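Long-range contacts in uronate isomerase (Caulobacter crescentus, PDB 2Q01), which catalyses the interconversion of D-glucuronate with D-fructuronate and of D-galacturonate with D-tagaturonate in bacterial sugar-acid metabolism: residues 335-340 with 368-373; 307-312 with 358-363; 257-262 with 342-347; 295-300 with 346-351. One frame throughout, in Å; residues are numbered along the deposited sequence.

Contact 1 (335-340 with 368-373)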
loop_
_atom_site.group_PDB
_atom_site.type_symbol
_atom_site.label_atom_id
_atom_site.label_comp_id
_atom_site.label_asym_id
_atom_site.label_seq_id
_atom_site.Cartn_x
_atom_site.Cartn_y
_atom_site.Cartn_z
ATOM N N ARG B 335 -11.495 -4.807 -0.290
ATOM C CA ARG B 335 -10.259 -5.571 -0.322
ATOM C C ARG B 335 -10.487 -6.757 -1.265
ATOM O O ARG B 335 -11.455 -7.499 -1.106
ATOM C CB ARG B 335 -9.925 -6.021 1.102
ATOM C CG ARG B 335 -8.852 -7.090 1.247
ATOM C CD ARG B 335 -8.500 -7.289 2.717
ATOM N NE ARG B 335 -9.694 -7.333 3.563
ATOM C CZ ARG B 335 -9.713 -7.079 4.871
ATOM N NH1 ARG B 335 -8.598 -6.756 5.517
ATOM N NH2 ARG B 335 -10.858 -7.147 5.534
ATOM N N THR B 336 -9.616 -6.900 -2.264
ATOM C CA THR B 336 -9.802 -7.878 -3.340
ATOM C C THR B 336 -8.643 -8.881 -3.441
ATOM O O THR B 336 -7.490 -8.536 -3.189
ATOM C CB THR B 336 -10.036 -7.161 -4.692
ATOM O OG1 THR B 336 -10.982 -6.100 -4.501
ATOM C CG2 THR B 336 -10.584 -8.111 -5.755
ATOM N N GLU B 337 -8.974 -10.123 -3.794
ATOM C CA GLU B 337 -8.021 -11.227 -3.879
ATOM C C GLU B 337 -8.034 -11.807 -5.297
ATOM O O GLU B 337 -9.101 -11.948 -5.900
ATOM C CB GLU B 337 -8.406 -12.308 -2.863
ATOM C CG GLU B 337 -7.243 -13.108 -2.279
ATOM C CD GLU B 337 -6.736 -14.218 -3.191
ATOM O OE1 GLU B 337 -5.516 -14.505 -3.137
ATOM O OE2 GLU B 337 -7.548 -14.802 -3.950
ATOM N N TYR B 338 -6.854 -12.145 -5.818
ATOM C CA TYR B 338 -6.721 -12.650 -7.190
ATOM C C TYR B 338 -6.045 -14.019 -7.286
ATOM O O TYR B 338 -6.379 -14.811 -8.167
ATOM C CB TYR B 338 -5.965 -11.641 -8.077
ATOM C CG TYR B 338 -6.728 -10.359 -8.333
ATOM C CD1 TYR B 338 -7.562 -10.231 -9.443
ATOM C CD2 TYR B 338 -6.617 -9.277 -7.459
ATOM C CE1 TYR B 338 -8.270 -9.057 -9.671
ATOM C CE2 TYR B 338 -7.323 -8.109 -7.671
ATOM C CZ TYR B 338 -8.143 -8.002 -8.775
ATOM O OH TYR B 338 -8.837 -6.836 -8.969
ATOM N N VAL B 339 -5.100 -14.287 -6.386
ATOM C CA VAL B 339 -4.205 -15.451 -6.489
ATOM C C VAL B 339 -4.923 -16.791 -6.342
ATOM O O VAL B 339 -4.786 -17.667 -7.200
ATOM C CB VAL B 339 -3.015 -15.350 -5.499
ATOM C CG1 VAL B 339 -2.012 -16.475 -5.723
ATOM C CG2 VAL B 339 -2.323 -14.028 -5.681
ATOM N N ASP B 340 -5.691 -16.940 -5.266
ATOM C CA ASP B 340 -6.513 -18.131 -5.072
ATOM C C ASP B 340 -7.734 -18.060 -5.970
ATOM O O ASP B 340 -8.190 -19.079 -6.495
ATOM C CB ASP B 340 -6.954 -18.259 -3.612
ATOM C CG ASP B 340 -5.844 -18.762 -2.696
ATOM O OD1 ASP B 340 -5.982 -18.607 -1.463
ATOM O OD2 ASP B 340 -4.834 -19.306 -3.195
ATOM N N SER B 368 1.584 -4.688 -6.946
ATOM C CA SER B 368 2.903 -5.274 -6.847
ATOM C C SER B 368 2.800 -6.680 -6.295
ATOM O O SER B 368 3.632 -7.530 -6.605
ATOM C CB SER B 368 3.793 -4.421 -5.948
ATOM O OG SER B 368 3.224 -4.314 -4.654
ATOM N N ARG B 369 1.773 -6.920 -5.482
ATOM C CA ARG B 369 1.641 -8.186 -4.781
ATOM C C ARG B 369 1.121 -9.300 -5.673
ATOM O O ARG B 369 1.721 -10.359 -5.746
ATOM C CB ARG B 369 0.747 -8.053 -3.552
ATOM C CG ARG B 369 1.025 -9.124 -2.498
ATOM C CD ARG B 369 -0.205 -9.481 -1.678
ATOM N NE ARG B 369 -0.808 -8.325 -1.022
ATOM C CZ ARG B 369 -2.064 -7.923 -1.205
ATOM N NH1 ARG B 369 -2.869 -8.592 -2.019
ATOM N NH2 ARG B 369 -2.521 -6.853 -0.565
ATOM N N GLU B 370 0.007 -9.059 -6.348
ATOM C CA GLU B 370 -0.704 -10.138 -7.016
ATOM C C GLU B 370 -0.789 -9.967 -8.522
ATOM O O GLU B 370 -0.447 -10.883 -9.260
ATOM C CB GLU B 370 -2.109 -10.295 -6.422
ATOM C CG GLU B 370 -2.126 -10.416 -4.899
ATOM C CD GLU B 370 -3.460 -10.860 -4.339
ATOM O OE1 GLU B 370 -4.442 -10.948 -5.107
ATOM O OE2 GLU B 370 -3.522 -11.126 -3.121
ATOM N N LEU B 371 -1.241 -8.795 -8.962
ATOM C CA LEU B 371 -1.556 -8.537 -10.369
ATOM C C LEU B 371 -0.362 -8.587 -11.311
ATOM O O LEU B 371 -0.410 -9.284 -12.324
ATOM C CB LEU B 371 -2.279 -7.200 -10.524
ATOM C CG LEU B 371 -3.725 -7.066 -10.039
ATOM C CD1 LEU B 371 -4.211 -5.655 -10.330
ATOM C CD2 LEU B 371 -4.632 -8.079 -10.710
ATOM N N ALA B 372 0.700 -7.854 -10.984
ATOM C CA ALA B 372 1.903 -7.863 -11.810
ATOM C C ALA B 372 2.631 -9.220 -11.849
ATOM O O ALA B 372 3.001 -9.658 -12.942
ATOM C CB ALA B 372 2.858 -6.711 -11.447
ATOM N N PRO B 373 2.843 -9.883 -10.677
ATOM C CA PRO B 373 3.337 -11.274 -10.697
ATOM C C PRO B 373 2.521 -12.258 -11.544
ATOM O O PRO B 373 3.102 -13.108 -12.213
ATOM C CB PRO B 373 3.292 -11.675 -9.226
ATOM C CG PRO B 373 3.550 -10.385 -8.508
ATOM C CD PRO B 373 2.727 -9.400 -9.282
HETATM O O HOH W 1 -5.809 -6.995 -0.957
#
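Y338 meets E370 and L371 in a buried contact of loop on helix, where the chain leading into helix 343-349 is held against helix 366-375. One carboxylate oxygen crosses to the loop: Y338 N donates to E370 OE1 at 2.8 Å, nearly along the C-O axis, with an angle of 140° at the hydrogen. The E370 chain is extended beyond CG (chi2 -168°), which carries the carboxylate past V339, whose CG2 packs 3.6 Å from E370 CD. The same OE1 lies at the edge of the Y338 ring, the carboxylate standing almost perpendicular to it. Over a face of that ring sits L371 CD2, 3.7 Å from the centroid, a CH-pi contact. E370 OE2 forms a salt bridge with its neighbour R369, 2.8 Å from NH1, the hydrogen bond within it weak, while R369 NE pairs with D363 of the second subunit. Cutting E370 back to an alanine would probably leave Y338 N and R369 NH1 without this acceptor and open a gap beside V339. E337 curls back, OE1 accepting from D340 N through its syn lone pair and OE2 from A341 N. The arrangement joins helix and loop in the outer layer of the TIM barrel.

Contact 2 (307-312 with 358-363)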
loop_
_atom_site.group_PDB
_atom_site.type_symbol
_atom_site.label_atom_id
_atom_site.label_comp_id
_atom_site.label_asym_id
_atom_site.label_seq_id
_atom_site.Cartn_x
_atom_site.Cartn_y
_atom_site.Cartn_z
ATOM N N GLN B 307 -12.733 -8.536 -19.926
ATOM C CA GLN B 307 -12.329 -7.616 -18.862
ATOM C C GLN B 307 -12.983 -7.957 -17.528
ATOM O O GLN B 307 -14.205 -8.003 -17.419
ATOM C CB GLN B 307 -12.664 -6.171 -19.227
ATOM C CG GLN B 307 -12.175 -5.725 -20.586
ATOM C CD GLN B 307 -12.689 -4.345 -20.948
ATOM O OE1 GLN B 307 -13.731 -4.208 -21.589
ATOM N NE2 GLN B 307 -11.968 -3.313 -20.521
ATOM N N ILE B 308 -12.165 -8.179 -16.506
ATOM C CA ILE B 308 -12.683 -8.379 -15.162
ATOM C C ILE B 308 -12.478 -7.122 -14.306
ATOM O O ILE B 308 -11.346 -6.685 -14.072
ATOM C CB ILE B 308 -12.093 -9.649 -14.498
ATOM C CG1 ILE B 308 -12.346 -10.874 -15.389
ATOM C CG2 ILE B 308 -12.691 -9.860 -13.099
ATOM C CD1 ILE B 308 -11.549 -12.104 -15.003
ATOM N N HIS B 309 -13.601 -6.550 -13.869
ATOM C CA HIS B 309 -13.662 -5.372 -13.003
ATOM C C HIS B 309 -14.219 -5.734 -11.617
ATOM O O HIS B 309 -15.377 -5.421 -11.321
ATOM C CB HIS B 309 -14.603 -4.335 -13.622
ATOM C CG HIS B 309 -13.985 -3.504 -14.698
ATOM N ND1 HIS B 309 -14.184 -3.756 -16.037
ATOM C CD2 HIS B 309 -13.194 -2.407 -14.635
ATOM C CE1 HIS B 309 -13.533 -2.858 -16.755
ATOM N NE2 HIS B 309 -12.924 -2.027 -15.928
ATOM N N PRO B 310 -13.419 -6.391 -10.755
ATOM C CA PRO B 310 -14.022 -6.821 -9.503
ATOM C C PRO B 310 -13.812 -5.873 -8.314
ATOM O O PRO B 310 -12.977 -4.963 -8.371
ATOM C CB PRO B 310 -13.306 -8.143 -9.233
ATOM C CG PRO B 310 -11.926 -7.946 -9.837
ATOM C CD PRO B 310 -12.008 -6.814 -10.834
ATOM N N GLY B 311 -14.586 -6.096 -7.252
ATOM C CA GLY B 311 -14.258 -5.567 -5.933
ATOM C C GLY B 311 -14.987 -4.319 -5.500
ATOM O O GLY B 311 -14.511 -3.594 -4.621
ATOM N N SER B 312 -16.142 -4.063 -6.103
ATOM C CA SER B 312 -16.951 -2.921 -5.716
ATOM C C SER B 312 -18.133 -3.337 -4.836
ATOM O O SER B 312 -18.935 -4.188 -5.221
ATOM C CB SER B 312 -17.431 -2.171 -6.957
ATOM O OG SER B 312 -18.131 -0.999 -6.594
ATOM N N ILE B 358 -8.137 -9.213 -19.344
ATOM C CA ILE B 358 -7.586 -7.968 -18.814
ATOM C C ILE B 358 -8.102 -7.741 -17.399
ATOM O O ILE B 358 -9.303 -7.617 -17.191
ATOM C CB ILE B 358 -7.922 -6.747 -19.711
ATOM C CG1 ILE B 358 -7.505 -7.009 -21.163
ATOM C CG2 ILE B 358 -7.230 -5.490 -19.182
ATOM C CD1 ILE B 358 -7.915 -5.922 -22.121
ATOM N N LEU B 359 -7.185 -7.696 -16.434
ATOM C CA LEU B 359 -7.538 -7.559 -15.019
ATOM C C LEU B 359 -7.455 -6.117 -14.530
ATOM O O LEU B 359 -6.486 -5.402 -14.805
ATOM C CB LEU B 359 -6.629 -8.419 -14.149
ATOM C CG LEU B 359 -6.585 -9.929 -14.351
ATOM C CD1 LEU B 359 -5.433 -10.486 -13.532
ATOM C CD2 LEU B 359 -7.908 -10.599 -13.972
ATOM N N PHE B 360 -8.481 -5.715 -13.790
ATOM C CA PHE B 360 -8.564 -4.392 -13.199
ATOM C C PHE B 360 -8.656 -4.573 -11.700
ATOM O O PHE B 360 -8.927 -5.673 -11.229
ATOM C CB PHE B 360 -9.814 -3.674 -13.697
ATOM C CG PHE B 360 -9.697 -3.146 -15.092
ATOM C CD1 PHE B 360 -9.836 -3.988 -16.186
ATOM C CD2 PHE B 360 -9.462 -1.797 -15.313
ATOM C CE1 PHE B 360 -9.726 -3.499 -17.474
ATOM C CE2 PHE B 360 -9.363 -1.302 -16.601
ATOM C CZ PHE B 360 -9.494 -2.156 -17.683
ATOM N N THR B 361 -8.433 -3.496 -10.953
ATOM C CA THR B 361 -8.569 -3.538 -9.507
ATOM C C THR B 361 -9.032 -2.197 -8.928
ATOM O O THR B 361 -8.852 -1.142 -9.536
ATOM C CB THR B 361 -7.261 -4.020 -8.821
ATOM O OG1 THR B 361 -7.575 -4.643 -7.570
ATOM C CG2 THR B 361 -6.288 -2.882 -8.588
ATOM N N LEU B 362 -9.657 -2.273 -7.759
ATOM C CA LEU B 362 -10.004 -1.115 -6.950
ATOM C C LEU B 362 -9.116 -1.128 -5.708
ATOM O O LEU B 362 -9.137 -0.208 -4.889
ATOM C CB LEU B 362 -11.476 -1.192 -6.556
ATOM C CG LEU B 362 -12.496 -0.190 -7.104
ATOM C CD1 LEU B 362 -11.989 0.567 -8.300
ATOM C CD2 LEU B 362 -13.840 -0.866 -7.396
ATOM N N ASP B 363 -8.324 -2.189 -5.601
ATOM C CA ASP B 363 -7.430 -2.409 -4.484
ATOM C C ASP B 363 -5.979 -2.284 -4.961
ATOM O O ASP B 363 -5.388 -3.264 -5.438
ATOM C CB ASP B 363 -7.700 -3.803 -3.901
ATOM C CG ASP B 363 -7.060 -4.013 -2.545
ATOM O OD1 ASP B 363 -6.527 -3.047 -1.956
ATOM O OD2 ASP B 363 -7.094 -5.163 -2.062
HETATM O O HOH W 2 -10.780 -4.667 -6.768
#
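Q307 and I308 pair with I358 and L359 as neighbouring parallel strands of the barrel sheet, and the chains run on from there into the loops beyond. I308 brackets L359 in the regular parallel manner: I308 N donates to I358 O at 3.0 Å, and F360 N returns a bond to I308 O at 3.0 Å. On the face toward the outer helices, I308 CD1 and L359 CD2 lie side by side, 4.1 Å apart. Beyond the paired residues, H309 and F360 stack face to face, centroids 4.0 Å apart and planes inclined by 26°. Their first torsions nearly match (chi1 -81° and -76°), which sends both rings the same way. The stack is displaced: H309 NE2 sits over the centre of the phenyl ring, whereas F360 CD1 falls near the rim of the imidazole. H309 ND1 is bonded to D251, H41 stacks on H309 and W387 meets it edge to face, so the imidazole is held on several sides. Further along, the two chains stand farther apart; P310 CD rests 3.3 Å from F360 O, and a water bridges them, donating to P310 O at 2.7 Å and accepting from L362 N at 2.8 Å. L362 CD2 then packs on S312 CB. T361 OG1 accepts from D363 N, an ST turn that shapes the departing loop. The arrangement is that of a TIM barrel of the metallo-dependent hydrolase superfamily, whose active site lies at the C-terminal strand ends, consistent with a place for H309 near it.

Contact 3 (257-262 with 342-347)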
loop_
_atom_site.group_PDB
_atom_site.type_symbol
_atom_site.label_atom_id
_atom_site.label_comp_id
_atom_site.label_asym_id
_atom_site.label_seq_id
_atom_site.Cartn_x
_atom_site.Cartn_y
_atom_site.Cartn_z
ATOM N N ALA B 257 -13.171 -11.576 -7.652
ATOM C CA ALA B 257 -12.478 -12.060 -8.844
ATOM C C ALA B 257 -12.581 -13.583 -8.971
ATOM O O ALA B 257 -11.915 -14.185 -9.816
ATOM C CB ALA B 257 -11.018 -11.619 -8.820
ATOM N N ALA B 258 -13.427 -14.189 -8.135
ATOM C CA ALA B 258 -13.535 -15.642 -8.009
ATOM C C ALA B 258 -13.927 -16.301 -9.314
ATOM O O ALA B 258 -14.817 -15.813 -10.013
ATOM C CB ALA B 258 -14.526 -16.003 -6.921
ATOM N N THR B 259 -13.217 -17.376 -9.653
ATOM C CA THR B 259 -13.550 -18.231 -10.798
ATOM C C THR B 259 -13.748 -19.670 -10.308
ATOM O O THR B 259 -13.302 -20.021 -9.215
ATOM C CB THR B 259 -12.456 -18.205 -11.894
ATOM O OG1 THR B 259 -11.239 -18.763 -11.385
ATOM C CG2 THR B 259 -12.184 -16.785 -12.381
ATOM N N ALA B 260 -14.414 -20.496 -11.108
ATOM C CA ALA B 260 -14.620 -21.909 -10.758
ATOM C C ALA B 260 -14.498 -22.812 -11.982
ATOM O O ALA B 260 -14.602 -22.347 -13.109
ATOM C CB ALA B 260 -15.971 -22.102 -10.089
ATOM N N ASP B 261 -14.278 -24.102 -11.762
ATOM C CA ASP B 261 -14.202 -25.050 -12.865
ATOM C C ASP B 261 -15.053 -26.272 -12.541
ATOM O O ASP B 261 -14.537 -27.356 -12.260
ATOM C CB ASP B 261 -12.743 -25.431 -13.154
ATOM C CG ASP B 261 -12.553 -26.081 -14.524
ATOM O OD1 ASP B 261 -13.461 -26.003 -15.384
ATOM O OD2 ASP B 261 -11.473 -26.669 -14.744
ATOM N N LEU B 262 -16.368 -26.074 -12.561
ATOM C CA LEU B 262 -17.320 -27.154 -12.332
ATOM C C LEU B 262 -17.506 -27.973 -13.604
ATOM O O LEU B 262 -17.231 -27.496 -14.711
ATOM C CB LEU B 262 -18.677 -26.602 -11.872
ATOM C CG LEU B 262 -18.784 -25.687 -10.647
ATOM C CD1 LEU B 262 -20.187 -25.086 -10.543
ATOM C CD2 LEU B 262 -18.410 -26.404 -9.359
ATOM N N LEU B 342 -8.431 -16.590 -9.052
ATOM C CA LEU B 342 -8.318 -16.848 -10.494
ATOM C C LEU B 342 -7.740 -18.216 -10.834
ATOM O O LEU B 342 -7.742 -18.617 -12.002
ATOM C CB LEU B 342 -7.477 -15.761 -11.173
ATOM C CG LEU B 342 -7.956 -14.308 -11.164
ATOM C CD1 LEU B 342 -6.812 -13.408 -11.567
ATOM C CD2 LEU B 342 -9.128 -14.124 -12.099
ATOM N N LYS B 343 -7.258 -18.924 -9.815
ATOM C CA LYS B 343 -6.606 -20.227 -9.992
ATOM C C LYS B 343 -7.392 -21.329 -10.748
ATOM O O LYS B 343 -6.804 -21.971 -11.617
ATOM C CB LYS B 343 -6.030 -20.757 -8.667
ATOM C CG LYS B 343 -4.853 -21.669 -8.886
ATOM C CD LYS B 343 -4.340 -22.294 -7.616
ATOM C CE LYS B 343 -3.308 -23.367 -7.959
ATOM N NZ LYS B 343 -2.758 -23.982 -6.724
ATOM N N PRO B 344 -8.694 -21.564 -10.420
ATOM C CA PRO B 344 -9.479 -22.556 -11.191
ATOM C C PRO B 344 -9.603 -22.318 -12.707
ATOM O O PRO B 344 -9.605 -23.286 -13.479
ATOM C CB PRO B 344 -10.862 -22.483 -10.539
ATOM C CG PRO B 344 -10.593 -22.024 -9.165
ATOM C CD PRO B 344 -9.509 -21.010 -9.320
ATOM N N LEU B 345 -9.712 -21.055 -13.117
ATOM C CA LEU B 345 -9.772 -20.694 -14.535
ATOM C C LEU B 345 -8.403 -20.804 -15.194
ATOM O O LEU B 345 -8.295 -21.236 -16.345
ATOM C CB LEU B 345 -10.344 -19.278 -14.711
ATOM C CG LEU B 345 -10.370 -18.569 -16.075
ATOM C CD1 LEU B 345 -11.016 -19.411 -17.177
ATOM C CD2 LEU B 345 -11.068 -17.219 -15.971
ATOM N N LEU B 346 -7.364 -20.422 -14.456
ATOM C CA LEU B 346 -5.999 -20.421 -14.975
ATOM C C LEU B 346 -5.406 -21.824 -15.084
ATOM O O LEU B 346 -4.518 -22.067 -15.901
ATOM C CB LEU B 346 -5.102 -19.510 -14.128
ATOM C CG LEU B 346 -5.330 -18.002 -14.293
ATOM C CD1 LEU B 346 -4.673 -17.234 -13.168
ATOM C CD2 LEU B 346 -4.836 -17.501 -15.633
ATOM N N THR B 347 -5.896 -22.738 -14.252
ATOM C CA THR B 347 -5.512 -24.142 -14.326
ATOM C C THR B 347 -6.095 -24.756 -15.595
ATOM O O THR B 347 -5.439 -25.554 -16.269
ATOM C CB THR B 347 -5.972 -24.914 -13.071
ATOM O OG1 THR B 347 -5.433 -24.276 -11.909
ATOM C CG2 THR B 347 -5.505 -26.370 -13.097
#
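T259 and A260 lie in an extended loop that passes the first turn of helix 343-349, with CA atoms 5.4 Å apart between T259 and L342 and 5.2 Å between A260 and P344. The loop has no regular structure and runs past the start of the helix, where the first N-H groups are poorly served by the helix itself. L345 N makes a weak bond to L342 O and also donates to T259 OG1 at 3.3 Å, with an angle of 143° at the hydrogen. A chi1 of 65° places OG1 between the backbone N and carbonyl carbon of T259 and brings it to the helix. The same hydroxyl bonds to A341 O, so it serves both the turn and the residue just ahead of it. Crossing T259 at about a right angle, L345 lies with its CD2 3.8 Å from T259 CG2. P344 fills the angle between loop and helix: its CG touches T259 O at 3.4 Å, and its CB packs on A260 CA at 3.8 Å. At one end L342 CD2 meets A257 O at 3.6 Å; at the other, the CB of D261 approaches P344 O, while its OD1 is held in a salt bridge to R348. The contact is wedged between layers: T259 and L345 also pack on helix 281-302, L342 and L345 on strand 357-359, and K343 and T347 face the second subunit.

Contact 4 (295-300 with 346-351)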
loop_
_atom_site.group_PDB
_atom_site.type_symbol
_atom_site.label_atom_id
_atom_site.label_comp_id
_atom_site.label_asym_id
_atom_site.label_seq_id
_atom_site.Cartn_x
_atom_site.Cartn_y
_atom_site.Cartn_z
ATOM N N MET B 295 -17.648 -17.770 -19.752
ATOM C CA MET B 295 -17.451 -16.680 -20.721
ATOM C C MET B 295 -16.093 -16.776 -21.406
ATOM O O MET B 295 -15.943 -16.359 -22.551
ATOM C CB MET B 295 -17.582 -15.301 -20.059
ATOM C CG MET B 295 -18.966 -14.927 -19.533
ATOM S SD MET B 295 -20.203 -14.529 -20.767
ATOM C CE MET B 295 -21.192 -16.011 -20.766
ATOM N N ALA B 296 -15.108 -17.311 -20.688
ATOM C CA ALA B 296 -13.759 -17.498 -21.206
ATOM C C ALA B 296 -13.706 -18.660 -22.183
ATOM O O ALA B 296 -12.945 -18.625 -23.146
ATOM C CB ALA B 296 -12.802 -17.734 -20.074
ATOM N N LYS B 297 -14.513 -19.687 -21.920
ATOM C CA LYS B 297 -14.687 -20.826 -22.821
ATOM C C LYS B 297 -15.392 -20.438 -24.129
ATOM O O LYS B 297 -15.154 -21.049 -25.172
ATOM C CB LYS B 297 -15.472 -21.941 -22.120
ATOM C CG LYS B 297 -14.658 -22.725 -21.098
ATOM C CD LYS B 297 -15.332 -24.031 -20.710
ATOM C CE LYS B 297 -16.192 -23.876 -19.479
ATOM N NZ LYS B 297 -16.823 -25.166 -19.089
ATOM N N MET B 298 -16.271 -19.436 -24.059
ATOM C CA MET B 298 -16.919 -18.886 -25.245
ATOM C C MET B 298 -15.944 -18.011 -26.019
ATOM O O MET B 298 -15.963 -18.001 -27.250
ATOM C CB MET B 298 -18.155 -18.068 -24.867
ATOM C CG MET B 298 -19.391 -18.891 -24.544
ATOM S SD MET B 298 -20.736 -17.864 -23.923
ATOM C CE MET B 298 -21.677 -19.093 -23.024
ATOM N N SER B 299 -15.093 -17.292 -25.287
ATOM C CA SER B 299 -14.063 -16.419 -25.864
ATOM C C SER B 299 -13.018 -17.188 -26.660
ATOM O O SER B 299 -12.409 -16.647 -27.584
ATOM C CB SER B 299 -13.376 -15.619 -24.764
ATOM O OG SER B 299 -14.180 -14.530 -24.359
ATOM N N LEU B 300 -12.818 -18.453 -26.290
ATOM C CA LEU B 300 -11.983 -19.379 -27.046
ATOM C C LEU B 300 -12.498 -19.571 -28.469
ATOM O O LEU B 300 -11.711 -19.814 -29.390
ATOM C CB LEU B 300 -11.962 -20.728 -26.344
ATOM C CG LEU B 300 -10.767 -21.185 -25.514
ATOM C CD1 LEU B 300 -10.243 -20.127 -24.559
ATOM C CD2 LEU B 300 -11.193 -22.429 -24.772
ATOM N N LEU B 346 -7.364 -20.422 -14.456
ATOM C CA LEU B 346 -5.999 -20.421 -14.975
ATOM C C LEU B 346 -5.406 -21.824 -15.084
ATOM O O LEU B 346 -4.518 -22.067 -15.901
ATOM C CB LEU B 346 -5.102 -19.510 -14.128
ATOM C CG LEU B 346 -5.330 -18.002 -14.293
ATOM C CD1 LEU B 346 -4.673 -17.234 -13.168
ATOM C CD2 LEU B 346 -4.836 -17.501 -15.633
ATOM N N THR B 347 -5.896 -22.738 -14.252
ATOM C CA THR B 347 -5.512 -24.142 -14.326
ATOM C C THR B 347 -6.095 -24.756 -15.595
ATOM O O THR B 347 -5.439 -25.554 -16.269
ATOM C CB THR B 347 -5.972 -24.914 -13.071
ATOM O OG1 THR B 347 -5.433 -24.276 -11.909
ATOM C CG2 THR B 347 -5.505 -26.370 -13.097
ATOM N N ARG B 348 -7.315 -24.352 -15.931
ATOM C CA ARG B 348 -7.975 -24.854 -17.127
ATOM C C ARG B 348 -7.425 -24.196 -18.387
ATOM O O ARG B 348 -7.038 -24.884 -19.331
ATOM C CB ARG B 348 -9.487 -24.649 -17.029
ATOM C CG ARG B 348 -10.265 -25.322 -18.148
ATOM C CD ARG B 348 -11.693 -24.794 -18.254
ATOM N NE ARG B 348 -12.426 -25.457 -19.334
ATOM C CZ ARG B 348 -13.061 -26.624 -19.219
ATOM N NH1 ARG B 348 -13.072 -27.285 -18.067
ATOM N NH2 ARG B 348 -13.694 -27.132 -20.265
ATOM N N LEU B 349 -7.369 -22.863 -18.383
ATOM C CA LEU B 349 -7.153 -22.086 -19.603
ATOM C C LEU B 349 -6.018 -21.056 -19.577
ATOM O O LEU B 349 -5.925 -20.229 -20.480
ATOM C CB LEU B 349 -8.452 -21.376 -19.987
ATOM C CG LEU B 349 -9.680 -22.226 -20.322
ATOM C CD1 LEU B 349 -10.912 -21.361 -20.452
ATOM C CD2 LEU B 349 -9.456 -23.049 -21.583
ATOM N N GLY B 350 -5.149 -21.113 -18.573
ATOM C CA GLY B 350 -4.123 -20.084 -18.394
ATOM C C GLY B 350 -3.018 -20.044 -19.431
ATOM O O GLY B 350 -2.400 -19.006 -19.632
ATOM N N ASN B 351 -2.777 -21.176 -20.088
ATOM C CA ASN B 351 -1.716 -21.295 -21.085
ATOM C C ASN B 351 -2.255 -21.389 -22.512
ATOM O O ASN B 351 -1.529 -21.765 -23.432
ATOM C CB ASN B 351 -0.823 -22.502 -20.770
ATOM C CG ASN B 351 -0.380 -22.548 -19.309
ATOM O OD1 ASN B 351 -0.591 -23.543 -18.613
ATOM N ND2 ASN B 351 0.236 -21.470 -18.843
#
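L349 reaches from helix 343-349 into the side of helix 281-302, where A296, K297 and L300 receive it. The nearest CA atoms, those of A296 and L349, are 8.2 Å apart, close enough for side chains alone to bridge the space. The two branches of L349 divide the work. CD2 meets L300 CD2 tip to tip at 3.7 Å, whereas CD1 turns to A296 CB at 4.1 Å and to K297 CG at 4.0 Å. K297 crosses L349 at about a right angle; the bend at its third torsion (near -93°) then turns CE and NZ across R348. R348 is extended from CG to NE (chi3 -180°), and K297 CD lies 3.5 Å from R348 NE. Beyond it K297 NZ stands over one face of the guanidinium, offset toward the rim, 3.9 Å from R348 NH2. The two charges are alike, but D261 pairs with R348 NH1, which probably eases their closeness, and E294 forms a long, weak ion pair with K297 NZ. Replacing K297 with an alanine would probably uncover this face of the R348 guanidinium and leave L349 CD1 without its methylene neighbour. Each helix runs into its own neighbouring parallel strand, 305-308 and 357-359, and this leucine-centred packing of successive outer helices is what a beta/alpha barrel shows in its outer layer.

How the contacts relate
Contact 2 is the inner element, its centre about 11 Å from that of the chain, at the C-terminal strand ends where the active site of this superfamily is usually found; the others pack outside it. Contact 1 reaches it through Y338 OH, 2.5 Å from F360 O and 2.9 Å from T361 OG1 (probable hydrogen bonds), contact 3 through L342 CD1, 3.8 Å from L359 CD1. Contacts 3 and 4 share helix 343-349 and are joined by a salt bridge, D261 OD1 to R348 NH1 at 3.0 Å. Contacts 2 and 4 stay about 7 Å apart at their nearest atoms. A potassium ion, bound by A375, Y378, L381 and N411, lies about 9 Å from the L359 side chain.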